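Cysteine synthase 3 (Entamoeba histolytica, PDB 6KR5) catalyses the PLP-dependent replacement of the acetate of O-acetylserine by sulfide, the step that yields cysteine. Local coordinates at residues Val57-Gln68 and Asp164-Glu175; Ile275-Ile285 and Ile304-Leu314. All coordinates share one frame; numbering follows the deposited sequence. Where two conformers were deposited one is given.

Interaction 1 of 2, residues Val57-Gln68 and Asp164-Glu175; sequences VKDRVGFNIIYQ and DNTAAHVYTANE. With PLP (pyridoxal-5'-phosphate), chain D.
Arg60 reaches Glu175 because its CG stands opposite its own carbonyl carbon (chi1 -59°) and the chain then runs extended to NE, carrying the guanidinium across to the helix beginning near His169. The two side chains arrive from opposite directions and meet end-on: Arg60 NH2 lies 2.9 Å from Glu175 OE1 and Arg60 NH1 3.0 Å from Glu175 OE2. Both oxygens are met on the syn side, but the guanidinium and carboxylate planes are turned 33° apart. Thr172 OG1 lies over one guanidinium face and pairs instead with His169 ND1 at 2.8 Å, either being a possible donor. Arg60 also reaches Glu49 through NE, while Glu175 is shared with Lys47, so the pair belongs to a buried charge network that should favour ionised forms. Further along, Asn64 ND2 donates to Asp164 O at 2.9 Å, almost straight and on a lone pair in the carbonyl plane. Ala168 CB packs against Arg60 O at 3.5 Å, and Val57 CG2 meets the His169 ring at its edge, 3.6 Å from His169 CE1. Asp164 CG packs beside the Gln68 aliphatic chain, its OD2 being salt-bridged to Arg74. The modelled PLP O4A overlaps the end of Lys58, leaving detail there doubtful, but Lys58 NZ is joined to PLP C4A at 1.3 Å, consistent with the internal aldimine lysine characteristic of fold type II PLP enzymes.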
loop_
_atom_site.group_PDB
_atom_site.type_symbol
_atom_site.label_atom_id
_atom_site.label_comp_id
_atom_site.label_asym_id
_atom_site.label_seq_id
_atom_site.Cartn_x
_atom_site.Cartn_y
_atom_site.Cartn_z
ATOM N N VAL B 57 4.683 7.727 5.097
ATOM C CA VAL B 57 5.960 8.121 5.679
ATOM C C VAL B 57 5.960 7.954 7.191
ATOM O O VAL B 57 7.021 7.766 7.802
ATOM C CB VAL B 57 6.253 9.571 5.251
ATOM C CG1 VAL B 57 5.222 10.517 5.829
ATOM C CG2 VAL B 57 7.658 9.980 5.638
ATOM N N LYS B 58 4.785 8.009 7.823
ATOM C CA LYS B 58 4.739 7.907 9.279
ATOM C C LYS B 58 5.101 6.521 9.796
ATOM O O LYS B 58 5.337 6.380 11.001
ATOM C CB LYS B 58 3.362 8.313 9.799
ATOM C CG LYS B 58 3.003 9.759 9.488
ATOM C CD LYS B 58 4.091 10.739 9.913
ATOM C CE LYS B 58 3.523 12.138 10.007
ATOM N NZ LYS B 58 3.911 12.889 8.782
ATOM N N ASP B 59 5.164 5.502 8.937
ATOM C CA ASP B 59 5.753 4.236 9.370
ATOM C C ASP B 59 7.151 4.465 9.924
ATOM O O ASP B 59 7.539 3.877 10.942
ATOM C CB ASP B 59 5.843 3.248 8.204
ATOM C CG ASP B 59 4.523 2.600 7.849
ATOM O OD1 ASP B 59 3.463 3.227 8.018
ATOM O OD2 ASP B 59 4.571 1.445 7.371
ATOM N N ARG B 60 7.931 5.312 9.244
ATOM C CA ARG B 60 9.291 5.581 9.696
ATOM C C ARG B 60 9.287 6.312 11.022
ATOM O O ARG B 60 10.123 6.036 11.895
ATOM C CB ARG B 60 10.033 6.433 8.673
ATOM C CG ARG B 60 10.158 5.850 7.280
ATOM C CD ARG B 60 10.875 6.882 6.434
ATOM N NE ARG B 60 10.926 6.569 5.013
ATOM C CZ ARG B 60 11.955 5.995 4.400
ATOM N NH1 ARG B 60 13.032 5.608 5.076
ATOM N NH2 ARG B 60 11.913 5.816 3.090
ATOM N N VAL B 61 8.355 7.254 11.168
ATOM C CA VAL B 61 8.312 8.144 12.321
ATOM C C VAL B 61 7.845 7.386 13.553
ATOM O O VAL B 61 8.460 7.472 14.622
ATOM C CB VAL B 61 7.400 9.346 12.024
ATOM C CG1 VAL B 61 7.182 10.193 13.289
ATOM C CG2 VAL B 61 7.962 10.176 10.856
ATOM N N GLY B 62 6.738 6.651 13.429
ATOM C CA GLY B 62 6.256 5.887 14.570
ATOM C C GLY B 62 7.263 4.847 15.010
ATOM O O GLY B 62 7.487 4.648 16.213
ATOM N N PHE B 63 7.902 4.192 14.042
ATOM C CA PHE B 63 8.932 3.217 14.364
ATOM C C PHE B 63 10.079 3.859 15.127
ATOM O O PHE B 63 10.477 3.369 16.188
ATOM C CB PHE B 63 9.467 2.560 13.095
ATOM C CG PHE B 63 10.698 1.743 13.342
ATOM C CD1 PHE B 63 10.591 0.485 13.917
ATOM C CD2 PHE B 63 11.954 2.238 13.050
ATOM C CE1 PHE B 63 11.718 -0.278 14.164
ATOM C CE2 PHE B 63 13.085 1.481 13.306
ATOM C CZ PHE B 63 12.966 0.231 13.866
ATOM N N ASN B 64 10.652 4.943 14.596
ATOM C CA ASN B 64 11.844 5.473 15.255
ATOM C C ASN B 64 11.530 6.149 16.583
ATOM O O ASN B 64 12.356 6.095 17.504
ATOM C CB ASN B 64 12.607 6.444 14.357
ATOM C CG ASN B 64 14.050 6.565 14.789
ATOM O OD1 ASN B 64 14.765 5.554 14.843
ATOM N ND2 ASN B 64 14.475 7.772 15.161
ATOM N N ILE B 65 10.376 6.810 16.710
ATOM C CA ILE B 65 10.007 7.395 18.004
ATOM C C ILE B 65 9.966 6.313 19.078
ATOM O O ILE B 65 10.524 6.474 20.168
ATOM C CB ILE B 65 8.662 8.137 17.884
ATOM C CG1 ILE B 65 8.885 9.504 17.221
ATOM C CG2 ILE B 65 7.991 8.282 19.245
ATOM C CD1 ILE B 65 7.625 10.216 16.862
ATOM N N ILE B 66 9.351 5.175 18.768
ATOM C CA ILE B 66 9.223 4.118 19.763
ATOM C C ILE B 66 10.542 3.376 19.952
ATOM O O ILE B 66 10.953 3.105 21.088
ATOM C CB ILE B 66 8.080 3.175 19.360
ATOM C CG1 ILE B 66 6.753 3.926 19.458
ATOM C CG2 ILE B 66 8.052 1.957 20.261
ATOM C CD1 ILE B 66 5.604 3.218 18.761
ATOM N N TYR B 67 11.231 3.056 18.854
ATOM C CA TYR B 67 12.489 2.318 18.934
ATOM C C TYR B 67 13.513 3.079 19.757
ATOM O O TYR B 67 14.155 2.515 20.651
ATOM C CB TYR B 67 13.021 2.067 17.527
ATOM C CG TYR B 67 14.193 1.121 17.424
ATOM C CD1 TYR B 67 14.296 0.011 18.251
ATOM C CD2 TYR B 67 15.172 1.319 16.466
ATOM C CE1 TYR B 67 15.360 -0.863 18.136
ATOM C CE2 TYR B 67 16.241 0.455 16.344
ATOM C CZ TYR B 67 16.333 -0.633 17.181
ATOM O OH TYR B 67 17.397 -1.499 17.055
ATOM N N GLN B 68 13.687 4.365 19.462
ATOM C CA GLN B 68 14.695 5.123 20.192
ATOM C C GLN B 68 14.314 5.269 21.657
ATOM O O GLN B 68 15.184 5.218 22.540
ATOM C CB GLN B 68 14.896 6.495 19.558
ATOM C CG GLN B 68 16.164 7.188 20.075
ATOM C CD GLN B 68 17.427 6.463 19.642
ATOM O OE1 GLN B 68 17.604 6.157 18.467
ATOM N NE2 GLN B 68 18.310 6.178 20.594
ATOM N N ASP B 164 13.328 12.307 17.463
ATOM C CA ASP B 164 13.352 10.969 16.886
ATOM C C ASP B 164 12.435 10.860 15.676
ATOM O O ASP B 164 12.564 9.915 14.895
ATOM C CB ASP B 164 12.980 9.933 17.945
ATOM C CG ASP B 164 13.942 9.948 19.122
ATOM O OD1 ASP B 164 15.134 10.259 18.905
ATOM O OD2 ASP B 164 13.502 9.670 20.255
ATOM N N ASN B 165 11.527 11.823 15.503
ATOM C CA ASN B 165 10.819 11.979 14.232
ATOM C C ASN B 165 11.802 12.381 13.136
ATOM O O ASN B 165 12.008 11.644 12.162
ATOM C CB ASN B 165 9.692 13.010 14.427
ATOM C CG ASN B 165 8.980 13.406 13.131
ATOM O OD1 ASN B 165 9.440 13.136 12.025
ATOM N ND2 ASN B 165 7.834 14.073 13.287
ATOM N N THR B 166 12.447 13.539 13.303
ATOM C CA THR B 166 13.434 14.023 12.342
ATOM C C THR B 166 14.499 12.976 12.039
ATOM O O THR B 166 14.873 12.775 10.875
ATOM C CB THR B 166 14.062 15.293 12.915
ATOM O OG1 THR B 166 13.007 16.138 13.372
ATOM C CG2 THR B 166 14.893 16.025 11.871
ATOM N N ALA B 167 14.988 12.294 13.076
ATOM C CA ALA B 167 16.086 11.344 12.922
ATOM C C ALA B 167 15.717 10.139 12.060
ATOM O O ALA B 167 16.609 9.497 11.494
ATOM C CB ALA B 167 16.557 10.877 14.301
ATOM N N ALA B 168 14.426 9.798 11.960
ATOM C CA ALA B 168 14.027 8.700 11.076
ATOM C C ALA B 168 14.485 8.936 9.650
ATOM O O ALA B 168 14.687 7.980 8.880
ATOM C CB ALA B 168 12.513 8.523 11.103
ATOM N N HIS B 169 14.662 10.195 9.278
ATOM C CA HIS B 169 14.907 10.540 7.892
ATOM C C HIS B 169 16.385 10.525 7.534
ATOM O O HIS B 169 16.744 10.892 6.407
ATOM C CB HIS B 169 14.257 11.882 7.613
ATOM C CG HIS B 169 12.770 11.802 7.687
ATOM N ND1 HIS B 169 12.032 11.090 6.766
ATOM C CD2 HIS B 169 11.890 12.276 8.597
ATOM C CE1 HIS B 169 10.752 11.168 7.083
ATOM N NE2 HIS B 169 10.638 11.882 8.190
ATOM N N VAL B 170 17.243 10.082 8.457
ATOM C CA VAL B 170 18.583 9.677 8.044
ATOM C C VAL B 170 18.472 8.618 6.957
ATOM O O VAL B 170 19.185 8.656 5.948
ATOM C CB VAL B 170 19.395 9.179 9.252
ATOM C CG1 VAL B 170 20.750 8.647 8.800
ATOM C CG2 VAL B 170 19.577 10.299 10.256
ATOM N N TYR B 171 17.521 7.697 7.116
ATOM C CA TYR B 171 17.320 6.653 6.120
ATOM C C TYR B 171 16.714 7.219 4.839
ATOM O O TYR B 171 17.197 6.935 3.739
ATOM C CB TYR B 171 16.438 5.549 6.703
ATOM C CG TYR B 171 17.108 4.728 7.782
ATOM C CD1 TYR B 171 17.063 5.119 9.122
ATOM C CD2 TYR B 171 17.771 3.547 7.461
ATOM C CE1 TYR B 171 17.673 4.359 10.106
ATOM C CE2 TYR B 171 18.384 2.782 8.438
ATOM C CZ TYR B 171 18.331 3.192 9.755
ATOM O OH TYR B 171 18.939 2.421 10.720
ATOM N N THR B 172 15.661 8.034 4.961
ATOM C CA THR B 172 15.054 8.639 3.780
ATOM C C THR B 172 16.103 9.360 2.945
ATOM O O THR B 172 16.198 9.160 1.727
ATOM C CB THR B 172 13.942 9.606 4.200
ATOM O OG1 THR B 172 13.158 9.022 5.250
ATOM C CG2 THR B 172 13.038 9.958 3.011
ATOM N N ALA B 173 16.915 10.190 3.601
ATOM C CA ALA B 173 17.947 10.945 2.898
ATOM C C ALA B 173 18.987 10.026 2.277
ATOM O O ALA B 173 19.389 10.231 1.125
ATOM C CB ALA B 173 18.620 11.930 3.850
ATOM N N ASN B 174 19.445 9.016 3.025
ATOM C CA ASN B 174 20.443 8.107 2.470
ATOM C C ASN B 174 19.908 7.385 1.245
ATOM O O ASN B 174 20.636 7.187 0.263
ATOM C CB ASN B 174 20.893 7.082 3.507
ATOM C CG ASN B 174 22.006 6.195 2.977
ATOM O OD1 ASN B 174 23.058 6.697 2.576
ATOM N ND2 ASN B 174 21.776 4.882 2.948
ATOM N N GLU B 175 18.639 6.970 1.290
ATOM C CA GLU B 175 18.028 6.342 0.125
ATOM C C GLU B 175 18.049 7.274 -1.079
ATOM O O GLU B 175 18.353 6.842 -2.195
ATOM C CB GLU B 175 16.597 5.920 0.450
ATOM C CG GLU B 175 16.524 4.807 1.481
ATOM C CD GLU B 175 15.168 4.708 2.148
ATOM O OE1 GLU B 175 14.158 5.024 1.485
ATOM O OE2 GLU B 175 15.112 4.298 3.324
HETATM N N1 PLP D . 1.422 14.200 4.140
HETATM C C2 PLP D . 0.960 13.151 4.885
HETATM C C2A PLP D . -0.158 12.323 4.331
HETATM C C3 PLP D . 1.527 12.875 6.116
HETATM O O3 PLP D . 1.046 11.825 6.845
HETATM C C4 PLP D . 2.569 13.661 6.592
HETATM C C4A PLP D . 3.126 13.451 7.954
HETATM O O4A PLP D . 2.658 12.572 8.687
HETATM C C5 PLP D . 3.035 14.724 5.821
HETATM C C6 PLP D . 2.449 14.984 4.603
HETATM C C5A PLP D . 4.132 15.651 6.295
HETATM O O4P PLP D . 5.330 15.014 6.641
HETATM P P PLP D . 6.148 15.646 7.865
HETATM O O1P PLP D . 6.298 17.134 7.605
HETATM O O2P PLP D . 5.341 15.413 9.111
HETATM O O3P PLP D . 7.461 14.950 7.902
HETATM O O HOH W 1 13.460 6.051 7.969
HETATM O O HOH W 2 11.145 9.089 20.966
#

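Interaction 2 of 2, residues Ile275-Ile285 and Ile304-Leu314; sequences IMCGMSSGAAI and IILPDCGERYL. With PLP (pyridoxal-5'-phosphate), chain D.
The Tyr313 ring receives Met279 CG over one face, offset toward the rim, while Asp308 CG and Gly310 CA lie at its edge; Met279 SD makes an oblique Met-aromatic contact, 4.8 Å from the ring centroid. At the ring's far end, Tyr313 OH donates a very short bond to Asp308 OD2, and a water that donates to this hydroxyl accepts from Ser280 N. Asp308 OD2 also has Asn88 as a partner. A second water donates to both Ser280 OG and Asp308 OD1, tying the helix start to the loop after the strand. Ser280 OG, set between its backbone N and carbonyl carbon (chi1 66°), donates to PLP N1 at 2.6 Å, and Pro307 CB approaches the same nitrogen at 3.2 Å. Backbone bonds clamp the two loops: Gly310 N to Met276 O and Gly278 N to Asp308 O, each 2.9 Å, around the single bridge of Cys277 with Cys309. Gly278, the N-cap residue, brings its CA to 3.8 Å from Tyr313 CE2. Beyond it, Ala284 CB meets Ile304 CG2 at 3.5 Å, and Ile285 CG1 touches Leu306 CD2 at 3.6 Å, seating helix 279-285 nearly antiparallel on strand 304-306. A serine at a helix start facing the pyridine nitrogen is characteristic of the cofactor site of fold type II PLP enzymes, the group to which cysteine synthases belong.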
loop_
_atom_site.group_PDB
_atom_site.type_symbol
_atom_site.label_atom_id
_atom_site.label_comp_id
_atom_site.label_asym_id
_atom_site.label_seq_id
_atom_site.Cartn_x
_atom_site.Cartn_y
_atom_site.Cartn_z
ATOM N N ILE B 275 0.261 6.755 -10.850
ATOM C CA ILE B 275 0.688 6.724 -9.456
ATOM C C ILE B 275 -0.433 7.333 -8.630
ATOM O O ILE B 275 -0.768 8.507 -8.807
ATOM C CB ILE B 275 2.001 7.493 -9.260
ATOM C CG1 ILE B 275 3.141 6.807 -10.011
ATOM C CG2 ILE B 275 2.313 7.634 -7.790
ATOM C CD1 ILE B 275 4.359 7.687 -10.171
ATOM N N MET B 276 -1.030 6.538 -7.739
ATOM C CA MET B 276 -2.180 6.995 -6.956
ATOM C C MET B 276 -1.676 7.534 -5.629
ATOM O O MET B 276 -1.618 6.824 -4.630
ATOM C CB MET B 276 -3.195 5.880 -6.748
ATOM C CG MET B 276 -4.493 6.402 -6.150
ATOM S SD MET B 276 -5.721 5.082 -6.023
ATOM C CE MET B 276 -7.183 5.964 -5.507
ATOM N N CYS B 277 -1.316 8.810 -5.627
ATOM C CA CYS B 277 -0.733 9.464 -4.464
ATOM C C CYS B 277 -1.778 10.296 -3.725
ATOM O O CYS B 277 -2.821 10.654 -4.268
ATOM C CB CYS B 277 0.418 10.365 -4.912
ATOM S SG CYS B 277 -0.068 11.729 -6.050
ATOM N N GLY B 278 -1.476 10.623 -2.474
ATOM C CA GLY B 278 -2.407 11.339 -1.619
ATOM C C GLY B 278 -2.474 12.839 -1.894
ATOM O O GLY B 278 -1.882 13.366 -2.838
ATOM N N MET B 279 -3.233 13.536 -1.038
ATOM C CA MET B 279 -3.478 14.964 -1.263
ATOM C C MET B 279 -2.201 15.787 -1.112
ATOM O O MET B 279 -1.923 16.680 -1.929
ATOM C CB MET B 279 -4.544 15.479 -0.295
ATOM C CG MET B 279 -5.898 14.843 -0.494
ATOM S SD MET B 279 -7.004 15.566 0.732
ATOM C CE MET B 279 -8.593 15.039 0.072
ATOM N N SER B 280 -1.434 15.541 -0.032
ATOM C CA SER B 280 -0.195 16.293 0.164
ATOM C C SER B 280 0.821 15.982 -0.926
ATOM O O SER B 280 1.665 16.827 -1.255
ATOM C CB SER B 280 0.385 15.997 1.554
ATOM O OG SER B 280 0.792 14.637 1.650
ATOM N N SER B 281 0.737 14.778 -1.506
ATOM C CA SER B 281 1.586 14.419 -2.636
ATOM C C SER B 281 1.256 15.265 -3.859
ATOM O O SER B 281 2.156 15.671 -4.604
ATOM C CB SER B 281 1.404 12.940 -2.956
ATOM O OG SER B 281 1.902 12.113 -1.920
ATOM N N GLY B 282 -0.032 15.521 -4.086
ATOM C CA GLY B 282 -0.419 16.443 -5.140
ATOM C C GLY B 282 0.157 17.829 -4.927
ATOM O O GLY B 282 0.630 18.470 -5.873
ATOM N N ALA B 283 0.143 18.305 -3.674
ATOM C CA ALA B 283 0.721 19.611 -3.374
ATOM C C ALA B 283 2.214 19.603 -3.645
ATOM O O ALA B 283 2.740 20.497 -4.317
ATOM C CB ALA B 283 0.430 20.004 -1.927
ATOM N N ALA B 284 2.912 18.581 -3.135
ATOM C CA ALA B 284 4.350 18.484 -3.346
ATOM C C ALA B 284 4.688 18.388 -4.827
ATOM O O ALA B 284 5.616 19.055 -5.295
ATOM C CB ALA B 284 4.921 17.287 -2.587
ATOM N N ILE B 285 3.947 17.568 -5.583
ATOM C CA ILE B 285 4.264 17.405 -7.002
ATOM C C ILE B 285 4.067 18.719 -7.743
ATOM O O ILE B 285 4.913 19.117 -8.550
ATOM C CB ILE B 285 3.437 16.266 -7.624
ATOM C CG1 ILE B 285 4.007 14.929 -7.153
ATOM C CG2 ILE B 285 3.484 16.342 -9.166
ATOM C CD1 ILE B 285 3.178 13.709 -7.502
ATOM N N ILE B 304 10.900 14.615 -5.082
ATOM C CA ILE B 304 9.666 15.042 -4.433
ATOM C C ILE B 304 9.191 13.905 -3.537
ATOM O O ILE B 304 8.981 12.787 -4.016
ATOM C CB ILE B 304 8.588 15.400 -5.468
ATOM C CG1 ILE B 304 9.148 16.363 -6.523
ATOM C CG2 ILE B 304 7.365 16.016 -4.803
ATOM C CD1 ILE B 304 8.133 16.681 -7.596
ATOM N N ILE B 305 8.998 14.194 -2.253
ATOM C CA ILE B 305 8.444 13.206 -1.330
ATOM C C ILE B 305 6.946 13.092 -1.566
ATOM O O ILE B 305 6.234 14.103 -1.577
ATOM C CB ILE B 305 8.721 13.606 0.129
ATOM C CG1 ILE B 305 10.212 13.800 0.376
ATOM C CG2 ILE B 305 8.152 12.551 1.081
ATOM C CD1 ILE B 305 11.033 12.544 0.098
ATOM N N LEU B 306 6.456 11.855 -1.734
ATOM C CA LEU B 306 5.015 11.593 -1.800
ATOM C C LEU B 306 4.618 10.858 -0.524
ATOM O O LEU B 306 4.868 9.650 -0.409
ATOM C CB LEU B 306 4.652 10.767 -3.040
ATOM C CG LEU B 306 5.145 11.300 -4.397
ATOM C CD1 LEU B 306 4.345 10.645 -5.525
ATOM C CD2 LEU B 306 5.038 12.786 -4.481
ATOM N N PRO B 307 4.019 11.535 0.466
ATOM C CA PRO B 307 3.896 10.919 1.805
ATOM C C PRO B 307 2.961 9.718 1.925
ATOM O O PRO B 307 3.171 8.907 2.845
ATOM C CB PRO B 307 3.397 12.086 2.674
ATOM C CG PRO B 307 3.957 13.313 2.001
ATOM C CD PRO B 307 3.822 12.999 0.521
ATOM N N ASP B 308 1.919 9.585 1.102
ATOM C CA ASP B 308 1.015 8.438 1.249
ATOM C C ASP B 308 0.215 8.248 -0.039
ATOM O O ASP B 308 0.453 8.924 -1.048
ATOM C CB ASP B 308 0.111 8.563 2.494
ATOM C CG ASP B 308 -0.993 9.619 2.371
ATOM O OD1 ASP B 308 -1.068 10.351 1.355
ATOM O OD2 ASP B 308 -1.797 9.724 3.337
ATOM N N CYS B 309 -0.749 7.334 0.012
ATOM C CA CYS B 309 -1.470 6.847 -1.156
ATOM C C CYS B 309 -2.875 7.436 -1.232
ATOM O O CYS B 309 -3.506 7.717 -0.210
ATOM C CB CYS B 309 -1.556 5.322 -1.110
ATOM S SG CYS B 309 -2.434 4.597 -2.503
ATOM N N GLY B 310 -3.376 7.595 -2.463
ATOM C CA GLY B 310 -4.709 8.128 -2.651
ATOM C C GLY B 310 -5.814 7.223 -2.154
ATOM O O GLY B 310 -6.912 7.712 -1.869
ATOM N N GLU B 311 -5.546 5.916 -2.026
ATOM C CA GLU B 311 -6.569 4.997 -1.539
ATOM C C GLU B 311 -7.044 5.379 -0.144
ATOM O O GLU B 311 -8.193 5.105 0.222
ATOM C CB GLU B 311 -6.035 3.562 -1.550
ATOM C CG GLU B 311 -7.081 2.527 -1.140
ATOM C CD GLU B 311 -6.613 1.092 -1.295
ATOM O OE1 GLU B 311 -5.421 0.870 -1.596
ATOM O OE2 GLU B 311 -7.455 0.187 -1.114
ATOM N N ARG B 312 -6.184 6.020 0.642
ATOM C CA ARG B 312 -6.543 6.508 1.969
ATOM C C ARG B 312 -7.513 7.688 1.925
ATOM O O ARG B 312 -7.964 8.140 2.985
ATOM C CB ARG B 312 -5.263 6.882 2.724
ATOM C CG ARG B 312 -5.381 6.906 4.247
ATOM C CD ARG B 312 -4.051 6.590 4.923
ATOM N NE ARG B 312 -3.779 5.158 4.921
ATOM C CZ ARG B 312 -2.637 4.621 5.336
ATOM N NH1 ARG B 312 -1.662 5.405 5.791
ATOM N NH2 ARG B 312 -2.465 3.309 5.286
ATOM N N TYR B 313 -7.867 8.183 0.731
ATOM C CA TYR B 313 -8.722 9.353 0.583
ATOM C C TYR B 313 -9.965 9.066 -0.248
ATOM O O TYR B 313 -10.601 10.001 -0.732
ATOM C CB TYR B 313 -7.928 10.513 -0.023
ATOM C CG TYR B 313 -6.753 10.818 0.855
ATOM C CD1 TYR B 313 -6.898 11.610 1.981
ATOM C CD2 TYR B 313 -5.520 10.242 0.605
ATOM C CE1 TYR B 313 -5.832 11.839 2.817
ATOM C CE2 TYR B 313 -4.450 10.473 1.426
ATOM C CZ TYR B 313 -4.612 11.267 2.533
ATOM O OH TYR B 313 -3.544 11.496 3.362
ATOM N N LEU B 314 -10.335 7.793 -0.405
ATOM C CA LEU B 314 -11.523 7.471 -1.193
ATOM C C LEU B 314 -12.801 7.963 -0.531
ATOM O O LEU B 314 -13.812 8.147 -1.217
ATOM C CB LEU B 314 -11.609 5.966 -1.419
ATOM C CG LEU B 314 -10.454 5.351 -2.193
ATOM C CD1 LEU B 314 -10.640 3.839 -2.237
ATOM C CD2 LEU B 314 -10.375 5.927 -3.591
HETATM N N1 PLP D . 1.422 14.200 4.140
HETATM C C2 PLP D . 0.960 13.151 4.885
HETATM C C2A PLP D . -0.158 12.323 4.331
HETATM C C3 PLP D . 1.527 12.875 6.116
HETATM O O3 PLP D . 1.046 11.825 6.845
HETATM C C4 PLP D . 2.569 13.661 6.592
HETATM C C4A PLP D . 3.126 13.451 7.954
HETATM O O4A PLP D . 2.658 12.572 8.687
HETATM C C5 PLP D . 3.035 14.724 5.821
HETATM C C6 PLP D . 2.449 14.984 4.603
HETATM C C5A PLP D . 4.132 15.651 6.295
HETATM O O4P PLP D . 5.330 15.014 6.641
HETATM P P PLP D . 6.148 15.646 7.865
HETATM O O1P PLP D . 6.298 17.134 7.605
HETATM O O2P PLP D . 5.341 15.413 9.111
HETATM O O3P PLP D . 7.461 14.950 7.902
HETATM O O HOH W 3 0.153 12.348 0.193
HETATM O O HOH W 4 -2.456 13.734 1.866
#

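From the N terminus, the chain runs through strand 43-48 into helix 58-72; interaction 1 then closes a long loop of 95 residues, which contains the four-stranded parallel sheet, by bringing helices 163-167 and 169-179 back against that helix. Interaction 2 opens later and closes a much shorter loop, between the start of helix 279-292 and the end of strand 301-306. The two are therefore in series, neither nested nor crossed. Their centres are 19 Å apart, yet they meet where Val57 N lies 3.0 Å from Pro307 O, a probable hydrogen bond. Both border PLP, one at its aldehyde carbon and the other at its ring nitrogen, and both reach the second subunit.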